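Iron-containing alcohol dehydrogenase (Ralstonia eutropha, PDB 3JZD) probably catalyses the NAD(P)H-dependent reduction of maleylacetate to 3-oxoadipate, a step in the breakdown of aromatic compounds, and works as a homodimer. Local coordinates at residues Pro7-Glu11 with Ala188-Met192; Glu259-Val264 with Pro308-Ile314; Tyr271-Val276 with Asn335-Glu340; Leu321-Ala325 with Ile344-Gln349. All coordinates share one frame; numbering follows the deposited sequence.

Interaction 1: Pro7-Glu11 with Ala188-Met192; sequences PFIYE and ANPVM
P190 sets its CD over one face of the F8 ring, 3.6 Å from the ring centroid and 15° off its normal, a CH-pi contact displaced toward the CE2 side of the ring. The CB of N189 touches the same ring obliquely at CD1. Two residues after F8, Y10 meets helix 190-212 through one ring carbon, CE1, approached obliquely: it lies 3.5 Å from V191 CG1 and 3.6 Å from CE of M192, a selenomethionine whose bent chain brings its methyl end up to the tyrosine. The side chain of N189 lies between the two aromatics. Its CG sits between the backbone N and the carbonyl carbon (chi1 74°), which turns OD1 back over the start of the helix. N189 is the N-cap, and its OD1 accepts a nearly straight bond from M192 N at 2.9 Å, the donor lying above the carbonyl plane, and a weak one from V191 N. The amide ND2 instead faces the strand, where one water joins it to I9 O and a second, more weakly, to E11 O. The second subunit adds to this: its strand pairs antiparallel with F8-E11, its W228 meets Y10 edge-to-face, and its R16 takes the carboxylate of E11. No direct hydrogen bond crosses between 7-11 and 188-192, so between them the contact rests on apolar packing and bridging water, with one asparagine amide serving both strand and helix.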
loop_
_atom_site.group_PDB
_atom_site.type_symbol
_atom_site.label_atom_id
_atom_site.label_comp_id
_atom_site.label_asym_id
_atom_site.label_seq_id
_atom_site.Cartn_x
_atom_site.Cartn_y
_atom_site.Cartn_z
ATOM N N PRO A 7 11.456 -14.556 1.755
ATOM C CA PRO A 7 11.842 -13.197 2.133
ATOM C C PRO A 7 11.614 -12.175 1.001
ATOM O O PRO A 7 11.545 -12.566 -0.150
ATOM C CB PRO A 7 13.329 -13.336 2.436
ATOM C CG PRO A 7 13.765 -14.401 1.587
ATOM C CD PRO A 7 12.638 -15.392 1.495
ATOM N N PHE A 8 11.495 -10.884 1.325
ATOM C CA PHE A 8 11.267 -9.881 0.302
ATOM C C PHE A 8 11.619 -8.502 0.817
ATOM O O PHE A 8 11.790 -8.321 2.007
ATOM C CB PHE A 8 9.783 -9.904 -0.164
ATOM C CG PHE A 8 8.790 -9.674 0.970
ATOM C CD1 PHE A 8 8.431 -8.405 1.344
ATOM C CD2 PHE A 8 8.261 -10.751 1.680
ATOM C CE1 PHE A 8 7.538 -8.189 2.388
ATOM C CE2 PHE A 8 7.378 -10.559 2.709
ATOM C CZ PHE A 8 7.024 -9.269 3.082
ATOM N N ILE A 9 11.747 -7.553 -0.107
ATOM C CA ILE A 9 11.951 -6.166 0.217
ATOM C C ILE A 9 10.815 -5.403 -0.430
ATOM O O ILE A 9 10.642 -5.450 -1.642
ATOM C CB ILE A 9 13.298 -5.602 -0.241
ATOM C CG1 ILE A 9 14.422 -6.285 0.551
ATOM C CG2 ILE A 9 13.328 -4.084 0.006
ATOM C CD1 ILE A 9 15.846 -5.865 0.188
ATOM N N TYR A 10 10.021 -4.725 0.392
ATOM C CA TYR A 10 8.907 -3.974 -0.074
ATOM C C TYR A 10 9.294 -2.533 -0.038
ATOM O O TYR A 10 9.840 -2.045 0.949
ATOM C CB TYR A 10 7.690 -4.183 0.830
ATOM C CG TYR A 10 6.546 -3.215 0.583
ATOM C CD1 TYR A 10 5.560 -3.498 -0.343
ATOM C CD2 TYR A 10 6.446 -2.020 1.289
ATOM C CE1 TYR A 10 4.535 -2.644 -0.554
ATOM C CE2 TYR A 10 5.404 -1.167 1.073
ATOM C CZ TYR A 10 4.461 -1.484 0.159
ATOM O OH TYR A 10 3.422 -0.653 -0.060
ATOM N N GLU A 11 8.956 -1.850 -1.111
ATOM C CA GLU A 11 9.165 -0.429 -1.190
ATOM C C GLU A 11 7.891 0.226 -1.678
ATOM O O GLU A 11 7.220 -0.247 -2.640
ATOM C CB GLU A 11 10.340 -0.093 -2.086
ATOM C CG GLU A 11 11.642 -0.241 -1.355
ATOM C CD GLU A 11 12.865 0.076 -2.197
ATOM O OE1 GLU A 11 12.900 -0.404 -3.376
ATOM O OE2 GLU A 11 13.792 0.757 -1.635
ATOM N N ALA A 188 8.179 -10.513 -6.657
ATOM C CA ALA A 188 6.856 -10.504 -6.103
ATOM C C ALA A 188 6.939 -10.368 -4.599
ATOM O O ALA A 188 7.881 -10.873 -3.980
ATOM C CB ALA A 188 6.156 -11.824 -6.447
ATOM N N ASN A 189 6.005 -9.622 -4.010
ATOM C CA ASN A 189 5.882 -9.613 -2.559
ATOM C C ASN A 189 4.378 -9.649 -2.163
ATOM O O ASN A 189 3.493 -9.336 -2.988
ATOM C CB ASN A 189 6.668 -8.458 -1.934
ATOM C CG ASN A 189 6.018 -7.135 -2.144
ATOM O OD1 ASN A 189 4.890 -6.923 -1.702
ATOM N ND2 ASN A 189 6.728 -6.215 -2.806
ATOM N N PRO A 190 4.080 -10.034 -0.892
ATOM C CA PRO A 190 2.683 -10.220 -0.443
ATOM C C PRO A 190 1.797 -9.004 -0.516
ATOM O O PRO A 190 0.577 -9.117 -0.712
ATOM C CB PRO A 190 2.836 -10.692 1.005
ATOM C CG PRO A 190 4.247 -11.242 1.074
ATOM C CD PRO A 190 5.063 -10.481 0.103
ATOM N N VAL A 191 2.386 -7.828 -0.343
ATOM C CA VAL A 191 1.591 -6.620 -0.365
ATOM C C VAL A 191 1.236 -6.278 -1.805
ATOM O O VAL A 191 0.091 -6.001 -2.130
ATOM C CB VAL A 191 2.290 -5.485 0.390
ATOM C CG1 VAL A 191 1.509 -4.269 0.257
ATOM C CG2 VAL A 191 2.449 -5.895 1.910
HETATM N N MSE A 192 2.216 -6.338 -2.687
HETATM C CA MSE A 192 1.964 -6.107 -4.103
HETATM C C MSE A 192 0.950 -7.168 -4.634
HETATM O O MSE A 192 0.027 -6.852 -5.413
HETATM C CB MSE A 192 3.280 -6.124 -4.874
HETATM C CG MSE A 192 4.143 -4.917 -4.590
HETATM SE SE MSE A 192 3.387 -3.312 -5.414
HETATM C CE MSE A 192 3.948 -1.990 -4.095
HETATM O O HOH W 1 9.591 -6.837 -3.956
HETATM O O HOH W 2 7.143 -3.372 -3.762
#

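Interaction 2: Glu259-Val264 with Pro308-Ile314; sequences ETHTIV and PVALRDI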
loop_
_atom_site.group_PDB
_atom_site.type_symbol
_atom_site.label_atom_id
_atom_site.label_comp_id
_atom_site.label_asym_id
_atom_site.label_seq_id
_atom_site.Cartn_x
_atom_site.Cartn_y
_atom_site.Cartn_z
ATOM N N GLU A 259 -5.302 -2.577 -27.063
ATOM C CA GLU A 259 -5.812 -3.731 -27.793
ATOM C C GLU A 259 -4.793 -4.863 -27.883
ATOM O O GLU A 259 -5.175 -6.032 -27.800
ATOM C CB GLU A 259 -6.285 -3.345 -29.189
ATOM C CG GLU A 259 -7.544 -2.501 -29.253
ATOM C CD GLU A 259 -7.393 -1.052 -28.810
ATOM O OE1 GLU A 259 -6.243 -0.520 -28.749
ATOM O OE2 GLU A 259 -8.460 -0.456 -28.481
ATOM N N THR A 260 -3.520 -4.533 -28.054
ATOM C CA THR A 260 -2.449 -5.530 -28.074
ATOM C C THR A 260 -2.419 -6.243 -26.725
ATOM O O THR A 260 -2.400 -7.456 -26.673
ATOM C CB THR A 260 -1.079 -4.900 -28.405
ATOM O OG1 THR A 260 -1.128 -4.335 -29.705
ATOM C CG2 THR A 260 0.067 -5.909 -28.362
ATOM N N HIS A 261 -2.509 -5.489 -25.629
ATOM C CA HIS A 261 -2.536 -6.091 -24.303
ATOM C C HIS A 261 -3.687 -7.056 -24.171
ATOM O O HIS A 261 -3.542 -8.191 -23.694
ATOM C CB HIS A 261 -2.578 -4.967 -23.209
ATOM C CG HIS A 261 -1.224 -4.400 -22.928
ATOM N ND1 HIS A 261 -0.399 -4.920 -21.961
ATOM C CD2 HIS A 261 -0.498 -3.447 -23.565
ATOM C CE1 HIS A 261 0.762 -4.287 -21.990
ATOM N NE2 HIS A 261 0.732 -3.395 -22.955
ATOM N N THR A 262 -4.842 -6.607 -24.626
ATOM C CA THR A 262 -6.058 -7.370 -24.502
ATOM C C THR A 262 -5.958 -8.726 -25.239
ATOM O O THR A 262 -6.315 -9.741 -24.709
ATOM C CB THR A 262 -7.229 -6.562 -25.050
ATOM O OG1 THR A 262 -7.484 -5.449 -24.203
ATOM C CG2 THR A 262 -8.498 -7.422 -25.159
ATOM N N ILE A 263 -5.411 -8.718 -26.436
ATOM C CA ILE A 263 -5.280 -9.907 -27.261
ATOM C C ILE A 263 -4.194 -10.840 -26.793
ATOM O O ILE A 263 -4.402 -12.027 -26.751
ATOM C CB ILE A 263 -5.020 -9.501 -28.742
ATOM C CG1 ILE A 263 -6.289 -8.765 -29.290
ATOM C CG2 ILE A 263 -4.624 -10.744 -29.576
ATOM C CD1 ILE A 263 -6.053 -7.796 -30.528
ATOM N N VAL A 264 -3.035 -10.290 -26.443
ATOM C CA VAL A 264 -1.886 -11.086 -26.022
ATOM C C VAL A 264 -2.029 -11.717 -24.611
ATOM O O VAL A 264 -1.602 -12.851 -24.394
ATOM C CB VAL A 264 -0.589 -10.227 -26.117
ATOM C CG1 VAL A 264 0.663 -10.963 -25.465
ATOM C CG2 VAL A 264 -0.349 -9.868 -27.602
ATOM N N PRO A 308 -11.532 -6.760 -29.585
ATOM C CA PRO A 308 -10.889 -7.688 -30.525
ATOM C C PRO A 308 -10.043 -8.693 -29.719
ATOM O O PRO A 308 -9.528 -8.355 -28.634
ATOM C CB PRO A 308 -9.983 -6.787 -31.358
ATOM C CG PRO A 308 -9.806 -5.571 -30.590
ATOM C CD PRO A 308 -10.994 -5.398 -29.684
ATOM N N VAL A 309 -9.979 -9.932 -30.212
ATOM C CA VAL A 309 -9.231 -11.014 -29.574
ATOM C C VAL A 309 -8.196 -11.658 -30.522
ATOM O O VAL A 309 -7.553 -12.650 -30.174
ATOM C CB VAL A 309 -10.212 -12.084 -29.055
ATOM C CG1 VAL A 309 -11.112 -11.497 -27.953
ATOM C CG2 VAL A 309 -11.073 -12.680 -30.235
ATOM N N ALA A 310 -8.043 -11.087 -31.713
ATOM C CA ALA A 310 -7.130 -11.603 -32.724
ATOM C C ALA A 310 -6.288 -10.458 -33.206
ATOM O O ALA A 310 -6.834 -9.410 -33.577
ATOM C CB ALA A 310 -7.928 -12.226 -33.888
ATOM N N LEU A 311 -4.957 -10.628 -33.222
ATOM C CA LEU A 311 -4.075 -9.587 -33.729
ATOM C C LEU A 311 -4.417 -9.258 -35.175
ATOM O O LEU A 311 -4.166 -8.139 -35.659
ATOM C CB LEU A 311 -2.575 -9.992 -33.640
ATOM C CG LEU A 311 -1.979 -10.250 -32.265
ATOM C CD1 LEU A 311 -0.575 -10.803 -32.410
ATOM C CD2 LEU A 311 -2.019 -8.911 -31.394
ATOM N N ARG A 312 -5.008 -10.218 -35.869
ATOM C CA ARG A 312 -5.401 -10.038 -37.252
ATOM C C ARG A 312 -6.314 -8.806 -37.381
ATOM O O ARG A 312 -6.266 -8.078 -38.354
ATOM C CB ARG A 312 -6.177 -11.275 -37.760
ATOM C CG ARG A 312 -6.596 -11.183 -39.254
ATOM C CD ARG A 312 -7.658 -12.206 -39.729
ATOM N NE ARG A 312 -7.753 -13.365 -38.840
ATOM C CZ ARG A 312 -8.563 -13.452 -37.765
ATOM N NH1 ARG A 312 -9.381 -12.450 -37.419
ATOM N NH2 ARG A 312 -8.559 -14.553 -37.025
ATOM N N ASP A 313 -7.178 -8.617 -36.392
ATOM C CA ASP A 313 -8.147 -7.534 -36.406
ATOM C C ASP A 313 -7.659 -6.167 -36.005
ATOM O O ASP A 313 -8.378 -5.231 -36.192
ATOM C CB ASP A 313 -9.328 -7.931 -35.573
ATOM C CG ASP A 313 -9.990 -9.152 -36.135
ATOM O OD1 ASP A 313 -9.933 -9.323 -37.370
ATOM O OD2 ASP A 313 -10.545 -9.952 -35.364
ATOM N N ILE A 314 -6.441 -6.053 -35.500
ATOM C CA ILE A 314 -5.894 -4.759 -35.111
ATOM C C ILE A 314 -4.642 -4.412 -35.918
ATOM O O ILE A 314 -3.762 -3.674 -35.458
ATOM C CB ILE A 314 -5.667 -4.612 -33.580
ATOM C CG1 ILE A 314 -4.660 -5.653 -33.070
ATOM C CG2 ILE A 314 -6.989 -4.786 -32.816
ATOM C CD1 ILE A 314 -3.814 -5.162 -31.860
#
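The backbones come within 4.7 Å at the CA atoms of I263 and V309, where an irregular turn, ending in the 3-10 segment 311-313, passes one face of helix 257-272 with no hydrogen bond between the two. I263 fills the turn. Its CG1 branch, anti to the carbonyl carbon (chi1 -66°), runs past P308 O at 3.3 Å and ends in CD1, which meets I314 CG1 tip to tip at 3.6 Å and also touches A310 O. The other branch, CG2, lies against V309 O and against L311 CD2, 3.7 Å away. One helical turn earlier, E259 offers only its aliphatic part: E259 CG rests 4.0 Å from P308 CG. Its CB touches I314 CG2, while the carboxylate bends off to T170. The I314 and T260 side chains cross at about a right angle, CD1 touching OG1, whose hydrogen bond goes to P256 O. The contact is buried within the all-helical C-terminal half. V309 packs on helix 294-304, T262 leans on helix 165-182, V264 on helix 241-253, and backbone bonds from L311 and R312 to A351 and Y352 tie the turn to helix 341-353.

Interaction 3: Tyr271-Val276 with Asn335-Glu340; sequences YNAAAV and NPRPIE
Y271 and R337 make the charged stack of this contact: the guanidinium lies flat on one face of the phenol ring, planes 16° apart and CZ 4.0 Å from the ring centroid, a cation-pi pair. The arginine chain runs extended from CG to NE and crosses the tyrosine at about a right angle, with CD against CE1. Hydrogen bonds then fix both groups in place. R337 NH1 donates to Y271 O at 3.0 Å, in the guanidinium plane and on a lone pair of the carbonyl, so the residue whose ring carries the arginine also holds its end. At the far end of the ring, Y271 OH donates to P338 O at 2.7 Å and accepts a weak bond from E340 N. Two asparagine amides come from opposite directions and pair reciprocally: N335 ND2 gives to N272 OD1 at 2.7 Å and N272 ND2 to N335 OD1 at 3.1 Å, with the two amide planes 37° apart. The second hydrogen of N335 ND2 goes to R337 O, 2.8 Å away and on a lone pair, which links the amide pair to the backbone of R337. Y184 OH and L241 N add further bonds to N272 ND2 and N335 OD1. Apolar contacts gather at P336, whose CB meets V276 CG1 at 3.6 Å and A275 CB, with Y271 CE1 also near I339 CD1. Here the C-terminal end of helix 257-272 binds the loop leading into helix 341-353, whose N-cap is E340, within the helical C-terminal domain of the iron-containing alcohol dehydrogenase family.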
loop_
_atom_site.group_PDB
_atom_site.type_symbol
_atom_site.label_atom_id
_atom_site.label_comp_id
_atom_site.label_asym_id
_atom_site.label_seq_id
_atom_site.Cartn_x
_atom_site.Cartn_y
_atom_site.Cartn_z
ATOM N N TYR A 271 1.180 -19.465 -21.929
ATOM C CA TYR A 271 2.588 -19.817 -22.096
ATOM C C TYR A 271 3.252 -20.037 -20.725
ATOM O O TYR A 271 4.016 -20.970 -20.531
ATOM C CB TYR A 271 3.302 -18.686 -22.830
ATOM C CG TYR A 271 4.718 -18.974 -23.196
ATOM C CD1 TYR A 271 5.742 -18.833 -22.267
ATOM C CD2 TYR A 271 5.062 -19.340 -24.504
ATOM C CE1 TYR A 271 7.074 -19.075 -22.604
ATOM C CE2 TYR A 271 6.404 -19.597 -24.849
ATOM C CZ TYR A 271 7.393 -19.450 -23.901
ATOM O OH TYR A 271 8.690 -19.727 -24.235
ATOM N N ASN A 272 2.990 -19.131 -19.788
ATOM C CA ASN A 272 3.579 -19.215 -18.463
ATOM C C ASN A 272 2.852 -20.067 -17.413
ATOM O O ASN A 272 3.451 -20.374 -16.362
ATOM C CB ASN A 272 3.751 -17.792 -17.913
ATOM C CG ASN A 272 4.952 -17.073 -18.512
ATOM O OD1 ASN A 272 5.891 -17.700 -19.066
ATOM N ND2 ASN A 272 4.940 -15.749 -18.409
ATOM N N ALA A 273 1.628 -20.505 -17.718
ATOM C CA ALA A 273 0.748 -21.133 -16.715
ATOM C C ALA A 273 1.347 -22.337 -15.962
ATOM O O ALA A 273 1.225 -22.409 -14.734
ATOM C CB ALA A 273 -0.637 -21.504 -17.339
ATOM N N ALA A 274 1.975 -23.254 -16.678
ATOM C CA ALA A 274 2.545 -24.450 -16.068
ATOM C C ALA A 274 3.619 -24.126 -15.047
ATOM O O ALA A 274 3.811 -24.867 -14.080
ATOM C CB ALA A 274 3.140 -25.413 -17.141
ATOM N N ALA A 275 4.293 -23.010 -15.248
ATOM C CA ALA A 275 5.393 -22.596 -14.398
ATOM C C ALA A 275 4.984 -21.914 -13.093
ATOM O O ALA A 275 5.725 -22.009 -12.107
ATOM C CB ALA A 275 6.328 -21.666 -15.198
ATOM N N VAL A 276 3.801 -21.297 -13.080
ATOM C CA VAL A 276 3.299 -20.471 -11.959
ATOM C C VAL A 276 1.840 -20.730 -11.607
ATOM O O VAL A 276 1.010 -19.838 -11.674
ATOM C CB VAL A 276 3.543 -18.934 -12.280
ATOM C CG1 VAL A 276 5.006 -18.702 -12.312
ATOM C CG2 VAL A 276 2.945 -18.504 -13.654
ATOM N N ASN A 335 11.900 -14.649 -17.046
ATOM C CA ASN A 335 10.511 -15.075 -17.193
ATOM C C ASN A 335 10.380 -16.443 -16.474
ATOM O O ASN A 335 11.348 -17.157 -16.394
ATOM C CB ASN A 335 10.130 -15.166 -18.683
ATOM C CG ASN A 335 8.653 -15.420 -18.889
ATOM O OD1 ASN A 335 7.811 -14.560 -18.611
ATOM N ND2 ASN A 335 8.335 -16.581 -19.412
ATOM N N PRO A 336 9.204 -16.791 -15.930
ATOM C CA PRO A 336 9.084 -18.069 -15.166
ATOM C C PRO A 336 9.377 -19.329 -15.979
ATOM O O PRO A 336 9.829 -20.330 -15.415
ATOM C CB PRO A 336 7.632 -18.073 -14.702
ATOM C CG PRO A 336 7.285 -16.602 -14.645
ATOM C CD PRO A 336 7.991 -15.972 -15.807
ATOM N N ARG A 337 9.063 -19.272 -17.277
ATOM C CA ARG A 337 9.370 -20.345 -18.264
ATOM C C ARG A 337 10.365 -19.766 -19.336
ATOM O O ARG A 337 10.223 -18.609 -19.771
ATOM C CB ARG A 337 8.054 -20.802 -18.904
ATOM C CG ARG A 337 8.238 -21.832 -20.022
ATOM C CD ARG A 337 6.963 -22.073 -20.766
ATOM N NE ARG A 337 7.216 -22.822 -21.995
ATOM C CZ ARG A 337 6.273 -23.128 -22.882
ATOM N NH1 ARG A 337 5.037 -22.756 -22.675
ATOM N NH2 ARG A 337 6.552 -23.830 -23.962
ATOM N N PRO A 338 11.380 -20.542 -19.749
ATOM C CA PRO A 338 12.326 -20.003 -20.764
ATOM C C PRO A 338 11.644 -19.513 -22.037
ATOM O O PRO A 338 10.632 -20.070 -22.431
ATOM C CB PRO A 338 13.276 -21.189 -21.048
ATOM C CG PRO A 338 13.183 -22.054 -19.847
ATOM C CD PRO A 338 11.801 -21.872 -19.265
ATOM N N ILE A 339 12.146 -18.412 -22.600
ATOM C CA ILE A 339 11.617 -17.843 -23.823
ATOM C C ILE A 339 12.359 -18.614 -24.924
ATOM O O ILE A 339 13.577 -18.563 -24.990
ATOM C CB ILE A 339 11.874 -16.321 -23.894
ATOM C CG1 ILE A 339 11.302 -15.586 -22.657
ATOM C CG2 ILE A 339 11.284 -15.712 -25.134
ATOM C CD1 ILE A 339 9.796 -15.739 -22.407
ATOM N N GLU A 340 11.629 -19.379 -25.733
ATOM C CA GLU A 340 12.196 -20.200 -26.835
ATOM C C GLU A 340 11.397 -19.920 -28.110
ATOM O O GLU A 340 10.176 -19.744 -28.057
ATOM C CB GLU A 340 12.153 -21.700 -26.468
ATOM C CG GLU A 340 12.877 -22.112 -25.158
ATOM C CD GLU A 340 14.433 -22.024 -25.216
ATOM O OE1 GLU A 340 15.014 -21.701 -26.286
ATOM O OE2 GLU A 340 15.080 -22.301 -24.176
#

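Interaction 4: Leu321-Ala325 with Ile344-Gln349; sequences LDRAA and IRALLQ
I344 meets A325 through its CG2 branch, 4.2 Å from A325 CB, while its CD1 packs on Y271; L241 is another neighbour of this residue. R345 follows. Its CG leaves anti to the backbone N (chi1 179°) and the chain then bends at chi2, carrying CD past A325 CB and swinging the guanidinium across to the start of the other helix. There NE donates to D322 OD1 on its anti side at 2.9 Å, nearly straight (165°) and in the guanidinium plane; NH2 adds a weak bond to the same oxygen, and the two make up a salt bridge. L321 CB lies over the centre of one guanidinium face, 3.5 Å from CZ, which places an apolar surface against the flat of the charged group. Helices 321-328 and 341-353 are successive helices of the C-terminal helical domain, joined by a long loop and packed roughly antiparallel, their short segments at 135° with axes 9.2 Å apart at closest approach. At L348 the contact turns apolar: CD1 packs into the surface made by the small residues A324 and A325, 3.8 Å from A325 CB, while L321 CD2 reaches the L348 backbone O. Q349 comes one turn after R345. Its OE1 accepts from R345 NH1 at 2.8 Å, in the carbonyl plane and on a lone pair, and touches L321 CD1; its NE2 is bonded to E353 and E318. A calcium ion lies about 5 Å from the D322 side chain, and nearby D326 is the recorded calcium-binding residue, though no ion is bound to it in this chain.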
loop_
_atom_site.group_PDB
_atom_site.type_symbol
_atom_site.label_atom_id
_atom_site.label_comp_id
_atom_site.label_asym_id
_atom_site.label_seq_id
_atom_site.Cartn_x
_atom_site.Cartn_y
_atom_site.Cartn_z
ATOM N N LEU A 321 4.759 -12.330 -38.424
ATOM C CA LEU A 321 4.828 -13.114 -37.216
ATOM C C LEU A 321 6.185 -13.764 -37.067
ATOM O O LEU A 321 6.727 -13.776 -35.963
ATOM C CB LEU A 321 3.686 -14.144 -37.161
ATOM C CG LEU A 321 2.233 -13.589 -37.089
ATOM C CD1 LEU A 321 1.213 -14.767 -37.264
ATOM C CD2 LEU A 321 1.931 -12.779 -35.805
ATOM N N ASP A 322 6.770 -14.260 -38.166
ATOM C CA ASP A 322 8.096 -14.831 -38.086
ATOM C C ASP A 322 9.075 -13.782 -37.540
ATOM O O ASP A 322 9.885 -14.107 -36.662
ATOM C CB ASP A 322 8.616 -15.306 -39.434
ATOM C CG ASP A 322 7.824 -16.483 -40.028
ATOM O OD1 ASP A 322 7.229 -17.314 -39.287
ATOM O OD2 ASP A 322 7.831 -16.562 -41.281
ATOM N N ARG A 323 9.023 -12.547 -38.055
ATOM C CA ARG A 323 9.917 -11.497 -37.590
ATOM C C ARG A 323 9.627 -11.151 -36.127
ATOM O O ARG A 323 10.536 -10.946 -35.332
ATOM C CB ARG A 323 9.789 -10.242 -38.437
ATOM C CG ARG A 323 10.677 -9.078 -37.966
ATOM C CD ARG A 323 10.462 -7.788 -38.765
ATOM N NE ARG A 323 10.754 -7.972 -40.177
ATOM C CZ ARG A 323 11.940 -7.785 -40.767
ATOM N NH1 ARG A 323 12.991 -7.348 -40.095
ATOM N NH2 ARG A 323 12.074 -8.035 -42.061
ATOM N N ALA A 324 8.359 -11.099 -35.784
ATOM C CA ALA A 324 7.956 -10.827 -34.418
ATOM C C ALA A 324 8.544 -11.863 -33.454
ATOM O O ALA A 324 8.931 -11.512 -32.336
ATOM C CB ALA A 324 6.408 -10.792 -34.312
ATOM N N ALA A 325 8.559 -13.136 -33.848
ATOM C CA ALA A 325 9.124 -14.155 -32.978
ATOM C C ALA A 325 10.661 -13.920 -32.832
ATOM O O ALA A 325 11.217 -14.075 -31.737
ATOM C CB ALA A 325 8.837 -15.548 -33.475
ATOM N N ILE A 344 7.219 -19.541 -28.686
ATOM C CA ILE A 344 6.876 -18.105 -28.855
ATOM C C ILE A 344 6.184 -17.882 -30.194
ATOM O O ILE A 344 5.193 -17.142 -30.273
ATOM C CB ILE A 344 8.093 -17.147 -28.726
ATOM C CG1 ILE A 344 8.463 -16.991 -27.248
ATOM C CG2 ILE A 344 7.797 -15.751 -29.369
ATOM C CD1 ILE A 344 7.439 -16.268 -26.382
ATOM N N ARG A 345 6.682 -18.553 -31.231
ATOM C CA ARG A 345 6.076 -18.439 -32.544
ATOM C C ARG A 345 4.638 -18.999 -32.538
ATOM O O ARG A 345 3.770 -18.471 -33.217
ATOM C CB ARG A 345 6.916 -19.154 -33.599
ATOM C CG ARG A 345 6.271 -19.065 -34.983
ATOM C CD ARG A 345 6.244 -17.622 -35.450
ATOM N NE ARG A 345 5.719 -17.506 -36.795
ATOM C CZ ARG A 345 4.422 -17.522 -37.088
ATOM N NH1 ARG A 345 3.505 -17.701 -36.126
ATOM N NH2 ARG A 345 4.032 -17.396 -38.345
ATOM N N ALA A 346 4.396 -20.065 -31.779
ATOM C CA ALA A 346 3.049 -20.662 -31.656
ATOM C C ALA A 346 2.111 -19.740 -30.821
ATOM O O ALA A 346 0.907 -19.652 -31.099
ATOM C CB ALA A 346 3.139 -22.085 -30.997
ATOM N N LEU A 347 2.678 -19.060 -29.812
ATOM C CA LEU A 347 1.916 -18.095 -29.012
ATOM C C LEU A 347 1.433 -17.029 -29.964
ATOM O O LEU A 347 0.272 -16.693 -29.980
ATOM C CB LEU A 347 2.800 -17.439 -27.935
ATOM C CG LEU A 347 2.254 -16.318 -27.022
ATOM C CD1 LEU A 347 3.216 -16.065 -25.834
ATOM C CD2 LEU A 347 1.954 -14.971 -27.834
ATOM N N LEU A 348 2.343 -16.511 -30.765
ATOM C CA LEU A 348 2.024 -15.451 -31.718
ATOM C C LEU A 348 0.975 -15.846 -32.758
ATOM O O LEU A 348 0.140 -15.021 -33.149
ATOM C CB LEU A 348 3.313 -15.014 -32.414
ATOM C CG LEU A 348 4.242 -14.138 -31.583
ATOM C CD1 LEU A 348 5.592 -14.014 -32.227
ATOM C CD2 LEU A 348 3.607 -12.779 -31.406
ATOM N N GLN A 349 1.012 -17.102 -33.215
ATOM C CA GLN A 349 0.076 -17.564 -34.223
ATOM C C GLN A 349 -1.338 -17.603 -33.600
ATOM O O GLN A 349 -2.320 -17.193 -34.227
ATOM C CB GLN A 349 0.444 -18.956 -34.715
ATOM C CG GLN A 349 -0.409 -19.436 -35.881
ATOM C CD GLN A 349 -0.145 -18.617 -37.130
ATOM O OE1 GLN A 349 0.986 -18.181 -37.361
ATOM N NE2 GLN A 349 -1.161 -18.407 -37.930
#

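Overall arrangement
Interaction 1 stands apart, joining strand 8-19, at the edge of this chain's parallel sheet, which continues into the second subunit, to the start of helix 190-212; its centre is 21 Å from that of interaction 3 and 32 and 33 Å from those of interactions 2 and 4. It also closes first along the chain. Interactions 2 and 3 share helix 257-272, one near its beginning and one at its end, with centres 21 Å apart and alternating segments. Interaction 3 touches interaction 4, since Y271 and I339 pack on I344 and Y271 on L347. Interactions 2 to 4 tie the closing loops and helices 321-328 and 341-353 to helix 257-272 and to each other; the E259 side chain is about 7 Å from NAD.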